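Local coordinates for glycosyltransferase-stabilizing protein Gtf2 (Streptococcus gordonii, PDB 5E9T) that binds the serine-rich adhesin GspB and, in a heterotetramer with GtfA, enables attachment of the first N-acetylglucosamine to it before export, at residues R313-T318 against Q337-K342; L291-Q296 against G361-A366; Y354-H359 against Q382-R387; L347-D352 against F371-L376; G54-L59 against Q96-L101. One frame throughout, in Å; residues are numbered along the deposited sequence.

Contact 1: residues R313-T318 against Q337-K342; sequences RIAALT and QNASLK
Ala-316 and Leu-317 meet Asn-338 and Ala-339 where the parallel strands 311-315 and 333-336 of a Rossmann-like sheet run out into loops, the second leading to helix 341-350. Two backbone hydrogen bonds join the loops. Ala-339 N donates to Ala-316 O, with an N-H...O angle of 157°, and Asn-338 N donates to Thr-318 O over 2.9 Å. Asn-338 has a positive phi of 43°, a turn that asparagine tolerates better than most residues. The apolar part is small: Ala-315 CB and Ala-339 CB are 3.9 Å apart, and methyl groups suit a place where the two backbones run so close. Leu-317 offers mainly its CB, 3.8 Å from Ala-339 O; its CG sits between the backbone N and the carbonyl carbon (chi1 52°), and the branch leads off toward Leu-364. Thr-318 OG1 is bonded to His-293 O. Farther along the second loop, Ser-340 is the N-cap of helix 341-350, its OG accepting a weak hydrogen bond from Lys-342 N at 2.9 Å.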
# COMPACT_ATOMS: atom_id res chain seq x y z
N ARG B 313 -42.06 -20.12 18.11
CA ARG B 313 -41.56 -18.77 17.95
C ARG B 313 -40.07 -18.82 17.66
O ARG B 313 -39.29 -19.36 18.45
CB ARG B 313 -41.83 -17.92 19.19
CG ARG B 313 -43.23 -18.11 19.72
CD ARG B 313 -43.78 -16.83 20.29
NE ARG B 313 -45.19 -16.98 20.58
CZ ARG B 313 -45.67 -17.26 21.78
NH1 ARG B 313 -44.84 -17.42 22.81
NH2 ARG B 313 -46.98 -17.38 21.96
N ILE B 314 -39.68 -18.27 16.51
CA ILE B 314 -38.29 -18.23 16.09
C ILE B 314 -37.90 -16.78 15.89
O ILE B 314 -38.65 -16.00 15.29
CB ILE B 314 -38.06 -19.05 14.81
CG1 ILE B 314 -38.50 -20.48 15.06
CG2 ILE B 314 -36.61 -18.97 14.35
CD1 ILE B 314 -37.85 -21.45 14.18
N ALA B 315 -36.73 -16.41 16.40
CA ALA B 315 -36.31 -15.03 16.39
C ALA B 315 -34.87 -14.91 15.94
O ALA B 315 -34.08 -15.86 16.01
CB ALA B 315 -36.49 -14.38 17.77
N ALA B 316 -34.56 -13.72 15.44
CA ALA B 316 -33.21 -13.29 15.12
C ALA B 316 -33.24 -11.77 15.15
O ALA B 316 -34.30 -11.16 15.01
CB ALA B 316 -32.76 -13.79 13.74
N LEU B 317 -32.07 -11.17 15.33
CA LEU B 317 -32.02 -9.74 15.08
C LEU B 317 -31.57 -9.43 13.66
O LEU B 317 -31.61 -8.26 13.25
CB LEU B 317 -31.13 -9.01 16.08
CG LEU B 317 -29.70 -9.46 16.36
CD1 LEU B 317 -28.91 -8.23 16.78
CD2 LEU B 317 -29.69 -10.52 17.45
N THR B 318 -31.17 -10.44 12.89
CA THR B 318 -30.98 -10.31 11.46
C THR B 318 -32.35 -10.29 10.79
O THR B 318 -33.40 -10.31 11.45
CB THR B 318 -30.12 -11.45 10.90
OG1 THR B 318 -30.94 -12.60 10.69
CG2 THR B 318 -29.00 -11.81 11.87
N GLN B 337 -38.54 -11.19 13.60
CA GLN B 337 -37.34 -10.85 12.85
C GLN B 337 -36.86 -9.45 13.22
O GLN B 337 -37.66 -8.57 13.55
CB GLN B 337 -37.57 -10.96 11.34
CG GLN B 337 -38.29 -9.80 10.71
CD GLN B 337 -38.60 -10.06 9.26
OE1 GLN B 337 -38.58 -11.20 8.80
NE2 GLN B 337 -38.88 -8.99 8.51
N ASN B 338 -35.55 -9.26 13.14
CA ASN B 338 -34.86 -8.14 13.78
C ASN B 338 -35.41 -7.95 15.19
O ASN B 338 -35.95 -6.90 15.55
CB ASN B 338 -34.97 -6.86 12.96
CG ASN B 338 -34.17 -6.93 11.67
OD1 ASN B 338 -34.31 -7.86 10.89
ND2 ASN B 338 -33.30 -5.94 11.47
N ALA B 339 -35.26 -9.00 15.99
CA ALA B 339 -35.94 -9.06 17.28
C ALA B 339 -35.25 -8.15 18.28
O ALA B 339 -34.03 -8.17 18.43
CB ALA B 339 -35.97 -10.50 17.80
N SER B 340 -36.05 -7.33 18.96
CA SER B 340 -35.52 -6.49 20.02
C SER B 340 -35.07 -7.34 21.20
O SER B 340 -35.49 -8.49 21.37
CB SER B 340 -36.59 -5.49 20.48
OG SER B 340 -36.20 -4.85 21.69
N LEU B 341 -34.17 -6.77 22.01
CA LEU B 341 -33.85 -7.40 23.29
C LEU B 341 -35.08 -7.45 24.19
O LEU B 341 -35.31 -8.44 24.89
CB LEU B 341 -32.72 -6.65 23.99
CG LEU B 341 -31.32 -6.72 23.39
CD1 LEU B 341 -30.35 -5.91 24.25
CD2 LEU B 341 -30.85 -8.17 23.23
N LYS B 342 -35.86 -6.37 24.19
CA LYS B 342 -37.13 -6.38 24.91
C LYS B 342 -38.03 -7.51 24.43
O LYS B 342 -38.63 -8.22 25.24
CB LYS B 342 -37.82 -5.03 24.74
CG LYS B 342 -39.24 -5.00 25.24
CD LYS B 342 -39.27 -4.64 26.70
CE LYS B 342 -40.69 -4.47 27.18
NZ LYS B 342 -41.08 -5.61 28.04

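Contact 2: residues L291-Q296 against G361-A366; sequences LTHSDQ and GQVLQA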
# COMPACT_ATOMS: atom_id res chain seq x y z
N LEU B 291 -33.79 -19.29 18.93
CA LEU B 291 -32.99 -18.15 18.50
C LEU B 291 -31.99 -18.64 17.47
O LEU B 291 -31.11 -19.45 17.78
CB LEU B 291 -32.27 -17.52 19.69
CG LEU B 291 -33.21 -16.85 20.67
CD1 LEU B 291 -32.39 -16.09 21.69
CD2 LEU B 291 -34.19 -15.95 19.94
N THR B 292 -32.12 -18.15 16.24
CA THR B 292 -31.26 -18.55 15.15
C THR B 292 -30.65 -17.32 14.50
O THR B 292 -31.20 -16.22 14.58
CB THR B 292 -32.02 -19.37 14.10
OG1 THR B 292 -31.09 -20.01 13.22
CG2 THR B 292 -32.94 -18.46 13.28
N HIS B 293 -29.46 -17.49 13.92
CA HIS B 293 -28.94 -16.44 13.07
C HIS B 293 -29.41 -16.54 11.62
O HIS B 293 -29.79 -15.53 11.03
CB HIS B 293 -27.42 -16.40 13.16
CG HIS B 293 -26.94 -15.62 14.35
ND1 HIS B 293 -26.20 -16.18 15.36
CD2 HIS B 293 -27.17 -14.34 14.71
CE1 HIS B 293 -25.96 -15.26 16.28
NE2 HIS B 293 -26.54 -14.14 15.91
N SER B 294 -29.42 -17.74 11.05
CA SER B 294 -30.13 -17.92 9.78
C SER B 294 -30.29 -19.41 9.52
O SER B 294 -29.76 -20.26 10.24
CB SER B 294 -29.43 -17.26 8.60
OG SER B 294 -30.36 -17.05 7.55
N ASP B 295 -30.98 -19.70 8.43
CA ASP B 295 -31.60 -20.98 8.28
C ASP B 295 -30.65 -21.98 7.56
O ASP B 295 -29.61 -21.59 7.06
CB ASP B 295 -32.94 -20.75 7.55
CG ASP B 295 -32.80 -19.88 6.33
OD1 ASP B 295 -32.83 -18.64 6.46
OD2 ASP B 295 -32.68 -20.45 5.23
N GLN B 296 -31.03 -23.25 7.53
CA GLN B 296 -32.26 -23.61 8.21
C GLN B 296 -32.13 -24.52 9.40
O GLN B 296 -31.31 -25.45 9.48
CB GLN B 296 -33.26 -24.19 7.22
CG GLN B 296 -34.70 -23.99 7.70
CD GLN B 296 -35.52 -25.19 7.52
OE1 GLN B 296 -35.02 -26.32 7.49
NE2 GLN B 296 -36.82 -25.00 7.44
N GLY B 361 -24.02 -20.12 14.39
CA GLY B 361 -23.58 -19.70 15.70
C GLY B 361 -24.72 -19.34 16.64
O GLY B 361 -25.85 -19.07 16.23
N GLN B 362 -24.39 -19.32 17.93
CA GLN B 362 -25.38 -19.13 18.98
C GLN B 362 -25.77 -17.66 19.11
O GLN B 362 -24.99 -16.75 18.84
CB GLN B 362 -24.85 -19.67 20.30
CG GLN B 362 -25.49 -19.12 21.55
CD GLN B 362 -25.45 -20.12 22.66
OE1 GLN B 362 -25.52 -21.32 22.41
NE2 GLN B 362 -25.32 -19.66 23.88
N VAL B 363 -27.01 -17.45 19.54
CA VAL B 363 -27.59 -16.12 19.64
C VAL B 363 -27.67 -15.78 21.13
O VAL B 363 -28.57 -16.23 21.84
CB VAL B 363 -28.97 -16.09 18.97
CG1 VAL B 363 -29.32 -14.71 18.49
CG2 VAL B 363 -28.98 -17.06 17.80
N LEU B 364 -26.73 -14.94 21.59
CA LEU B 364 -26.70 -14.33 22.92
C LEU B 364 -27.01 -15.31 24.06
O LEU B 364 -27.98 -15.15 24.81
CB LEU B 364 -27.66 -13.14 22.99
CG LEU B 364 -27.64 -12.03 21.95
CD1 LEU B 364 -28.40 -12.42 20.72
CD2 LEU B 364 -28.23 -10.76 22.52
N GLN B 365 -26.13 -16.30 24.22
CA GLN B 365 -26.20 -17.27 25.33
C GLN B 365 -27.62 -17.80 25.51
O GLN B 365 -28.11 -17.96 26.63
CB GLN B 365 -25.64 -16.67 26.62
CG GLN B 365 -24.12 -16.58 26.59
CD GLN B 365 -23.50 -16.32 27.95
OE1 GLN B 365 -23.97 -15.47 28.71
NE2 GLN B 365 -22.45 -17.06 28.27
N ALA B 366 -28.28 -18.09 24.39
CA ALA B 366 -29.68 -18.49 24.41
C ALA B 366 -29.88 -19.78 25.19
O ALA B 366 -30.86 -19.93 25.93
CB ALA B 366 -30.21 -18.65 22.99
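Val-363 lays CG2 over one face of the His-293 imidazole, a CH-pi contact in which the methyl carbon stands 4.0 Å from the ring centroid and 20° off the ring normal. The two side chains come from opposite directions, and the methyl lies over the ring, displaced toward its rim. In Val-363, CG1 is anti to the backbone N (chi1 -154°), leaving CG2 anti to the carbonyl carbon, between the imidazole and the backbone carbonyl of Leu-291. At the ring edge ND1 donates a hydrogen bond to Gly-361 O over 3.0 Å, with an angle of 153° at the hydrogen. It approaches from well above the carbonyl plane, so the bond does not lie on a lone pair. Gln-362 O also lies at this edge, next to CE1. Deeper in, Leu-291 at the end of strand 287-291 packs its CB 3.7 Å from Val-363 CB, and its CD1 reaches Ala-366 CB at 3.6 Å. Alanine, the first residue of helix 366-372, allows that close approach. Outside the pair His-293 stacks on His-76. Histidine suits this border of a Rossmann-like domain because its ring offers an apolar face and an N-H at once. The bond to Gly-361 implies that ND1 carries a proton and would restrain the rotation of the ring, together with the valine on its face.

Contact 3: residues Y354-H359 against Q382-R387; sequences YLDINH and QTLHDR
Asp-356 turns its carboxylate to the backbone of Leu-384, whose own branch swings onto Asn-358: in the aspartate CG is anti to the backbone N (chi1 -159°). Asn-358 adds its amide through the rarer position of CG between the backbone N and the carbonyl carbon (chi1 43°). The amide and the leucine branch then cross at a slant, and both methyls press on the amide, Leu-384 CD1 and CD2 each 3.8 Å from Asn-358 CG. Leucine suits this buried place because its forked end can lie against the amide with both methyls. Asp-356 OD2 lies 3.4 Å from Thr-383 CB and 3.1 Å from Leu-384 N. The aspartate is also the centre of an inverse gamma turn, which bends the chain on toward Asn-358. Farther along the chain, His-359 stands beside the amide of Gln-382; their modelled approach is too tight to be trusted, whereas the ring's ND1 bonds to Gln-296 O. Within the Rossmann-like domain, residues 354-356 run parallel to strand 376-379, and the loop 382-387 comes back across their C-terminal end. Tyr-354 packs on helix 366-372 and bonds through OH to Leu-291 N, the last residue of strand 287-291, while Leu-384 also touches Gln-362.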
# COMPACT_ATOMS: atom_id res chain seq x y z
N TYR B 354 -37.06 -24.78 24.97
CA TYR B 354 -36.15 -24.26 23.95
C TYR B 354 -35.60 -25.46 23.19
O TYR B 354 -34.80 -26.23 23.72
CB TYR B 354 -35.01 -23.44 24.57
CG TYR B 354 -34.14 -22.77 23.52
CD1 TYR B 354 -34.23 -21.42 23.26
CD2 TYR B 354 -33.24 -23.51 22.77
CE1 TYR B 354 -33.44 -20.82 22.29
CE2 TYR B 354 -32.46 -22.92 21.80
CZ TYR B 354 -32.56 -21.58 21.56
OH TYR B 354 -31.76 -21.00 20.59
N LEU B 355 -35.99 -25.58 21.92
CA LEU B 355 -35.42 -26.61 21.06
C LEU B 355 -34.13 -26.05 20.48
O LEU B 355 -34.14 -25.00 19.84
CB LEU B 355 -36.40 -26.99 19.95
CG LEU B 355 -37.77 -27.52 20.36
CD1 LEU B 355 -38.84 -27.13 19.33
CD2 LEU B 355 -37.73 -29.03 20.56
N ASP B 356 -33.00 -26.75 20.67
CA ASP B 356 -31.76 -26.23 20.12
C ASP B 356 -31.63 -26.95 18.78
O ASP B 356 -31.00 -28.00 18.66
CB ASP B 356 -30.59 -26.50 21.06
CG ASP B 356 -29.41 -25.58 20.81
OD1 ASP B 356 -29.61 -24.52 20.18
OD2 ASP B 356 -28.30 -25.91 21.26
N ILE B 357 -32.24 -26.33 17.78
CA ILE B 357 -32.42 -26.94 16.47
C ILE B 357 -31.71 -26.19 15.35
O ILE B 357 -31.65 -26.71 14.22
CB ILE B 357 -33.93 -27.06 16.17
CG1 ILE B 357 -34.60 -25.81 16.74
CG2 ILE B 357 -34.49 -28.28 16.85
CD1 ILE B 357 -36.07 -25.70 16.46
N ASN B 358 -31.20 -24.99 15.61
CA ASN B 358 -30.68 -24.08 14.61
C ASN B 358 -29.28 -24.47 14.16
O ASN B 358 -28.59 -25.28 14.79
CB ASN B 358 -30.71 -22.64 15.11
CG ASN B 358 -30.25 -22.51 16.53
OD1 ASN B 358 -29.93 -23.50 17.19
ND2 ASN B 358 -30.20 -21.28 17.03
N HIS B 359 -28.87 -23.89 13.04
CA HIS B 359 -27.55 -24.07 12.46
C HIS B 359 -26.77 -22.77 12.57
O HIS B 359 -27.34 -21.68 12.71
CB HIS B 359 -27.65 -24.50 10.99
CG HIS B 359 -27.80 -25.97 10.81
ND1 HIS B 359 -28.90 -26.54 10.20
CD2 HIS B 359 -26.99 -27.00 11.15
CE1 HIS B 359 -28.76 -27.85 10.17
NE2 HIS B 359 -27.61 -28.16 10.75
N GLN B 382 -25.99 -31.79 16.61
CA GLN B 382 -25.43 -30.48 16.31
C GLN B 382 -26.29 -29.53 17.14
O GLN B 382 -27.36 -29.08 16.71
CB GLN B 382 -25.44 -30.15 14.82
CG GLN B 382 -25.10 -28.68 14.55
CD GLN B 382 -24.21 -28.46 13.34
OE1 GLN B 382 -23.19 -29.12 13.17
NE2 GLN B 382 -24.57 -27.48 12.52
N THR B 383 -25.76 -29.21 18.31
CA THR B 383 -26.31 -28.23 19.22
C THR B 383 -25.37 -27.05 19.21
O THR B 383 -24.15 -27.22 19.11
CB THR B 383 -26.40 -28.70 20.68
OG1 THR B 383 -25.08 -28.71 21.24
CG2 THR B 383 -26.94 -30.07 20.81
N LEU B 384 -25.92 -25.87 19.34
CA LEU B 384 -25.09 -24.75 19.72
C LEU B 384 -24.78 -24.92 21.20
O LEU B 384 -25.69 -25.11 22.02
CB LEU B 384 -25.80 -23.44 19.40
CG LEU B 384 -26.01 -23.21 17.89
CD1 LEU B 384 -26.89 -24.23 17.17
CD2 LEU B 384 -26.62 -21.88 17.64
N HIS B 385 -23.49 -24.97 21.54
CA HIS B 385 -23.06 -25.14 22.92
C HIS B 385 -23.63 -23.95 23.69
O HIS B 385 -23.76 -22.89 23.11
CB HIS B 385 -21.53 -25.20 23.01
CG HIS B 385 -20.89 -26.00 21.91
ND1 HIS B 385 -20.84 -27.37 21.92
CD2 HIS B 385 -20.29 -25.60 20.77
CE1 HIS B 385 -20.22 -27.79 20.83
NE2 HIS B 385 -19.88 -26.73 20.11
N ASP B 386 -23.92 -24.08 24.98
CA ASP B 386 -23.36 -25.10 25.86
C ASP B 386 -24.03 -26.46 25.84
O ASP B 386 -25.25 -26.58 25.78
CB ASP B 386 -23.36 -24.56 27.29
CG ASP B 386 -22.78 -23.16 27.39
OD1 ASP B 386 -23.11 -22.33 26.52
OD2 ASP B 386 -22.00 -22.91 28.32
N ARG B 387 -23.18 -27.49 25.88
CA ARG B 387 -23.60 -28.83 26.25
C ARG B 387 -23.79 -28.96 27.75
O ARG B 387 -24.32 -29.98 28.20
CB ARG B 387 -22.56 -29.85 25.80
CG ARG B 387 -21.85 -29.46 24.54
CD ARG B 387 -21.47 -30.70 23.77
NE ARG B 387 -21.49 -30.45 22.34
CZ ARG B 387 -21.92 -31.33 21.45
NH1 ARG B 387 -22.37 -32.51 21.85
NH2 ARG B 387 -21.91 -31.04 20.16

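Contact 4: residues L347-D352 against F371-L376; sequences LYLESD and FENNLL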
# COMPACT_ATOMS: atom_id res chain seq x y z
N LEU B 347 -40.38 -13.40 24.97
CA LEU B 347 -40.49 -14.76 24.49
C LEU B 347 -39.91 -15.76 25.48
O LEU B 347 -40.37 -16.90 25.55
CB LEU B 347 -39.81 -14.89 23.13
CG LEU B 347 -40.23 -13.81 22.15
CD1 LEU B 347 -39.11 -13.50 21.16
CD2 LEU B 347 -41.51 -14.22 21.45
N TYR B 348 -38.91 -15.34 26.26
CA TYR B 348 -38.42 -16.21 27.32
C TYR B 348 -39.37 -16.29 28.50
O TYR B 348 -39.18 -17.16 29.37
CB TYR B 348 -37.03 -15.75 27.77
CG TYR B 348 -35.93 -16.42 26.98
CD1 TYR B 348 -35.60 -17.75 27.20
CD2 TYR B 348 -35.23 -15.73 25.99
CE1 TYR B 348 -34.60 -18.37 26.47
CE2 TYR B 348 -34.23 -16.34 25.26
CZ TYR B 348 -33.92 -17.66 25.51
OH TYR B 348 -32.93 -18.28 24.79
N LEU B 349 -40.37 -15.41 28.58
CA LEU B 349 -41.47 -15.65 29.50
C LEU B 349 -42.50 -16.59 28.89
O LEU B 349 -42.94 -17.54 29.55
CB LEU B 349 -42.13 -14.33 29.89
CG LEU B 349 -41.27 -13.30 30.61
CD1 LEU B 349 -42.15 -12.38 31.45
CD2 LEU B 349 -40.19 -13.96 31.47
N GLU B 350 -42.86 -16.37 27.63
CA GLU B 350 -44.03 -17.02 27.06
C GLU B 350 -43.74 -18.38 26.46
O GLU B 350 -44.64 -18.99 25.89
CB GLU B 350 -44.67 -16.10 26.01
CG GLU B 350 -44.74 -14.65 26.45
CD GLU B 350 -45.59 -13.78 25.54
OE1 GLU B 350 -45.31 -13.72 24.33
OE2 GLU B 350 -46.54 -13.16 26.04
N SER B 351 -42.51 -18.89 26.59
CA SER B 351 -42.15 -20.21 26.08
C SER B 351 -41.52 -21.02 27.20
O SER B 351 -40.66 -20.51 27.93
CB SER B 351 -41.19 -20.10 24.90
OG SER B 351 -41.50 -18.99 24.09
N ASP B 352 -41.98 -22.25 27.37
CA ASP B 352 -41.42 -23.16 28.36
C ASP B 352 -40.51 -24.24 27.79
O ASP B 352 -40.05 -25.10 28.56
CB ASP B 352 -42.54 -23.77 29.20
CG ASP B 352 -43.09 -22.78 30.18
OD1 ASP B 352 -42.32 -21.88 30.57
OD2 ASP B 352 -44.26 -22.89 30.57
N PHE B 371 -31.92 -22.06 30.29
CA PHE B 371 -31.68 -22.80 31.53
C PHE B 371 -32.00 -21.95 32.76
O PHE B 371 -32.60 -22.43 33.72
CB PHE B 371 -30.22 -23.27 31.57
CG PHE B 371 -29.87 -24.06 32.81
CD1 PHE B 371 -29.37 -23.42 33.93
CD2 PHE B 371 -30.01 -25.43 32.83
CE1 PHE B 371 -29.04 -24.14 35.06
CE2 PHE B 371 -29.67 -26.16 33.96
CZ PHE B 371 -29.19 -25.51 35.08
N GLU B 372 -31.62 -20.67 32.73
CA GLU B 372 -31.91 -19.79 33.86
C GLU B 372 -33.40 -19.55 34.02
O GLU B 372 -33.86 -19.25 35.13
CB GLU B 372 -31.18 -18.45 33.69
CG GLU B 372 -29.67 -18.56 33.56
CD GLU B 372 -28.98 -17.23 33.75
OE1 GLU B 372 -29.68 -16.23 34.05
OE2 GLU B 372 -27.74 -17.17 33.61
N ASN B 373 -34.16 -19.66 32.94
CA ASN B 373 -35.61 -19.47 32.96
C ASN B 373 -36.38 -20.78 33.08
O ASN B 373 -37.61 -20.78 32.94
CB ASN B 373 -36.05 -18.69 31.73
CG ASN B 373 -36.07 -17.20 31.96
OD1 ASN B 373 -37.14 -16.59 32.05
ND2 ASN B 373 -34.89 -16.60 32.09
N ASN B 374 -35.69 -21.90 33.30
CA ASN B 374 -36.30 -23.21 33.51
C ASN B 374 -37.07 -23.70 32.30
O ASN B 374 -37.99 -24.52 32.43
CB ASN B 374 -37.21 -23.21 34.75
CG ASN B 374 -36.57 -23.85 35.96
OD1 ASN B 374 -36.00 -24.94 35.87
ND2 ASN B 374 -36.65 -23.18 37.10
N LEU B 375 -36.72 -23.22 31.11
CA LEU B 375 -37.20 -23.85 29.89
C LEU B 375 -36.49 -25.18 29.69
O LEU B 375 -35.27 -25.29 29.88
CB LEU B 375 -36.94 -22.95 28.68
CG LEU B 375 -37.86 -21.76 28.40
CD1 LEU B 375 -37.73 -20.69 29.46
CD2 LEU B 375 -37.56 -21.18 27.03
N LEU B 376 -37.26 -26.21 29.32
CA LEU B 376 -36.66 -27.51 29.03
C LEU B 376 -36.03 -27.48 27.64
O LEU B 376 -36.73 -27.25 26.64
CB LEU B 376 -37.66 -28.65 29.11
CG LEU B 376 -36.98 -29.88 28.53
CD1 LEU B 376 -35.83 -30.38 29.43
CD2 LEU B 376 -37.97 -31.00 28.25
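The phenol ring of Tyr-348 is met at a slant by Leu-375, whose CD2 lies 4.0 Å from Tyr-348 CD1; the two side chains run at about a right angle. Lys-369 and Ala-370 of helix 366-372 also touch Tyr-348. That helix ends in a Schellman motif with Asn-374 as its C-prime residue (phi 64°), a backbone shape in which asparagine is common. The same helix carries the beta-alpha-beta crossover from strand 353-356 to strand 376-379. The second flat group, the Asn-373 amide, sits with OD1 4.1 Å from Leu-349 CD2. Leu-375 follows the turn and lays its branch against the backbone of Ser-351 and Asp-352, an apolar filler where helix 341-350 ends. Ser-351 suits that end because its OG bonds back to Leu-347 O at 2.8 Å. The carboxylate of Asp-352 points elsewhere, to salt bridges with Arg-280 and Arg-285. Its carbonyl starts the pairing of the parallel strands: Leu-376 N donates to Asp-352 O over 3.1 Å, with an N-H...O angle of 155°.

Contact 5: residues G54-L59 against Q96-L101; sequences GVDHPL and QARGRL
Arg-98 NH2 is held from two sides of the contact: Asp-56 OD1 makes a salt bridge to it at 2.7 Å, and Gln-96 OE1 accepts a weak hydrogen bond from it. The same OE1 also takes the bond from Arg-98 NE, at 3.3 Å and in the guanidinium plane. This happens in the loop of a beta-hairpin, between strands 86-94 and 101-108 of the long antiparallel sheet, where it meets the loop 54-59. Arginine suits the place because its several N-H groups can serve a carboxylate and an amide together. A bend at chi3 (-91°) turns the guanidinium back so that Gln-96 can steady it from its own loop. Asp-56 comes in at the guanidinium edge, with the carboxylate plane turned 61° from that of the guanidinium. Pro-58 gives the apolar part, its CB 3.7 Å from Leu-101 CD1; its CD also lies 3.8 Å from Arg-98 NH2. Tyr-255 of the neighbouring Gtf1 chain packs on Arg-98 and Leu-101, placing the contact in the interface with the glycosyltransferase. The backbones draw together at the last residues, where Leu-59 accepts a CA-H...O contact, Leu-101 CA to Leu-59 O 3.3 Å.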
# COMPACT_ATOMS: atom_id res chain seq x y z
N GLY B 54 -17.54 1.05 38.79
CA GLY B 54 -18.98 1.03 38.64
C GLY B 54 -19.51 1.81 37.45
O GLY B 54 -20.65 2.28 37.49
N VAL B 55 -18.71 1.97 36.41
CA VAL B 55 -19.13 2.64 35.18
C VAL B 55 -19.24 1.58 34.10
O VAL B 55 -18.28 0.84 33.84
CB VAL B 55 -18.15 3.74 34.76
CG1 VAL B 55 -18.77 4.60 33.67
CG2 VAL B 55 -17.74 4.58 35.95
N ASP B 56 -20.43 1.45 33.50
CA ASP B 56 -20.58 0.63 32.31
C ASP B 56 -21.16 1.52 31.20
O ASP B 56 -22.37 1.70 31.09
CB ASP B 56 -21.50 -0.55 32.61
CG ASP B 56 -21.19 -1.77 31.78
OD1 ASP B 56 -20.99 -1.63 30.56
OD2 ASP B 56 -21.14 -2.88 32.35
N HIS B 57 -20.27 2.02 30.33
CA HIS B 57 -20.67 2.70 29.10
C HIS B 57 -19.59 2.44 28.06
O HIS B 57 -18.79 3.33 27.72
CB HIS B 57 -20.88 4.20 29.33
CG HIS B 57 -21.60 4.88 28.20
ND1 HIS B 57 -22.63 4.29 27.50
CD2 HIS B 57 -21.44 6.12 27.66
CE1 HIS B 57 -23.07 5.13 26.58
NE2 HIS B 57 -22.36 6.24 26.65
N PRO B 58 -19.51 1.22 27.55
CA PRO B 58 -18.41 0.86 26.65
C PRO B 58 -18.46 1.60 25.33
O PRO B 58 -19.37 2.39 25.07
CB PRO B 58 -18.58 -0.65 26.45
CG PRO B 58 -19.46 -1.09 27.57
CD PRO B 58 -20.37 0.06 27.84
N LEU B 59 -17.47 1.34 24.47
CA LEU B 59 -17.46 1.93 23.15
C LEU B 59 -18.37 1.15 22.21
O LEU B 59 -18.46 -0.08 22.29
CB LEU B 59 -16.04 1.97 22.58
CG LEU B 59 -15.21 3.22 22.88
CD1 LEU B 59 -14.06 3.31 21.89
CD2 LEU B 59 -16.08 4.46 22.82
N GLN B 96 -21.60 -9.40 25.29
CA GLN B 96 -22.53 -8.86 26.26
C GLN B 96 -23.92 -9.01 25.67
O GLN B 96 -24.08 -9.26 24.48
CB GLN B 96 -22.26 -7.37 26.56
CG GLN B 96 -21.24 -7.09 27.67
CD GLN B 96 -21.41 -5.70 28.27
OE1 GLN B 96 -22.29 -4.94 27.86
NE2 GLN B 96 -20.58 -5.37 29.25
N ALA B 97 -24.93 -8.87 26.53
CA ALA B 97 -26.30 -8.85 26.05
C ALA B 97 -26.47 -7.80 24.96
O ALA B 97 -27.01 -8.07 23.88
CB ALA B 97 -27.27 -8.60 27.21
N ARG B 98 -25.98 -6.59 25.22
CA ARG B 98 -25.93 -5.57 24.19
C ARG B 98 -24.87 -5.93 23.16
O ARG B 98 -23.77 -6.38 23.50
CB ARG B 98 -25.63 -4.21 24.83
CG ARG B 98 -26.32 -4.00 26.17
CD ARG B 98 -25.94 -2.68 26.82
NE ARG B 98 -24.78 -2.80 27.70
CZ ARG B 98 -24.31 -1.82 28.46
NH1 ARG B 98 -24.91 -0.64 28.46
NH2 ARG B 98 -23.25 -2.02 29.23
N GLY B 99 -25.21 -5.74 21.88
CA GLY B 99 -24.30 -6.09 20.81
C GLY B 99 -23.46 -4.92 20.33
O GLY B 99 -23.80 -3.75 20.56
N ARG B 100 -22.36 -5.25 19.66
CA ARG B 100 -21.47 -4.29 19.01
C ARG B 100 -20.76 -3.37 20.01
O ARG B 100 -20.51 -2.20 19.72
CB ARG B 100 -22.21 -3.45 17.97
CG ARG B 100 -22.92 -4.27 16.92
CD ARG B 100 -23.29 -3.43 15.72
NE ARG B 100 -23.67 -4.27 14.59
CZ ARG B 100 -24.02 -3.80 13.40
NH1 ARG B 100 -24.04 -2.50 13.19
NH2 ARG B 100 -24.35 -4.64 12.43
N LEU B 101 -20.42 -3.89 21.18
CA LEU B 101 -19.62 -3.15 22.15
C LEU B 101 -18.14 -3.48 21.95
O LEU B 101 -17.77 -4.64 21.75
CB LEU B 101 -20.04 -3.48 23.58
CG LEU B 101 -21.32 -2.84 24.13
CD1 LEU B 101 -21.27 -1.32 24.03
CD2 LEU B 101 -22.53 -3.38 23.42

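Contacts 1 to 4 belong to one Rossmann-like domain, while contact 5 joins a hairpin loop of the antiparallel sheet to the loop 54-59, about 20 Å from contact 1 between centres. Contacts 3 and 4 are the buried ones and meet where strands 353-356 and 376-379 pair; contacts 1, 2 and 5 are partly buried, and 1 and 5 lie at the Gtf1 chain. Contacts 1 and 4 use opposite ends of helix 341-350. Contact 2 lies between contacts 1 and 3, touching both. Chemistry follows place: backbone bonds at strand ends in contact 1, a histidine face and N-H in contact 2, leucines against polar groups and backbone in contacts 3 and 4, with a strand-pairing bond in contact 4, and a salt bridge in contact 5.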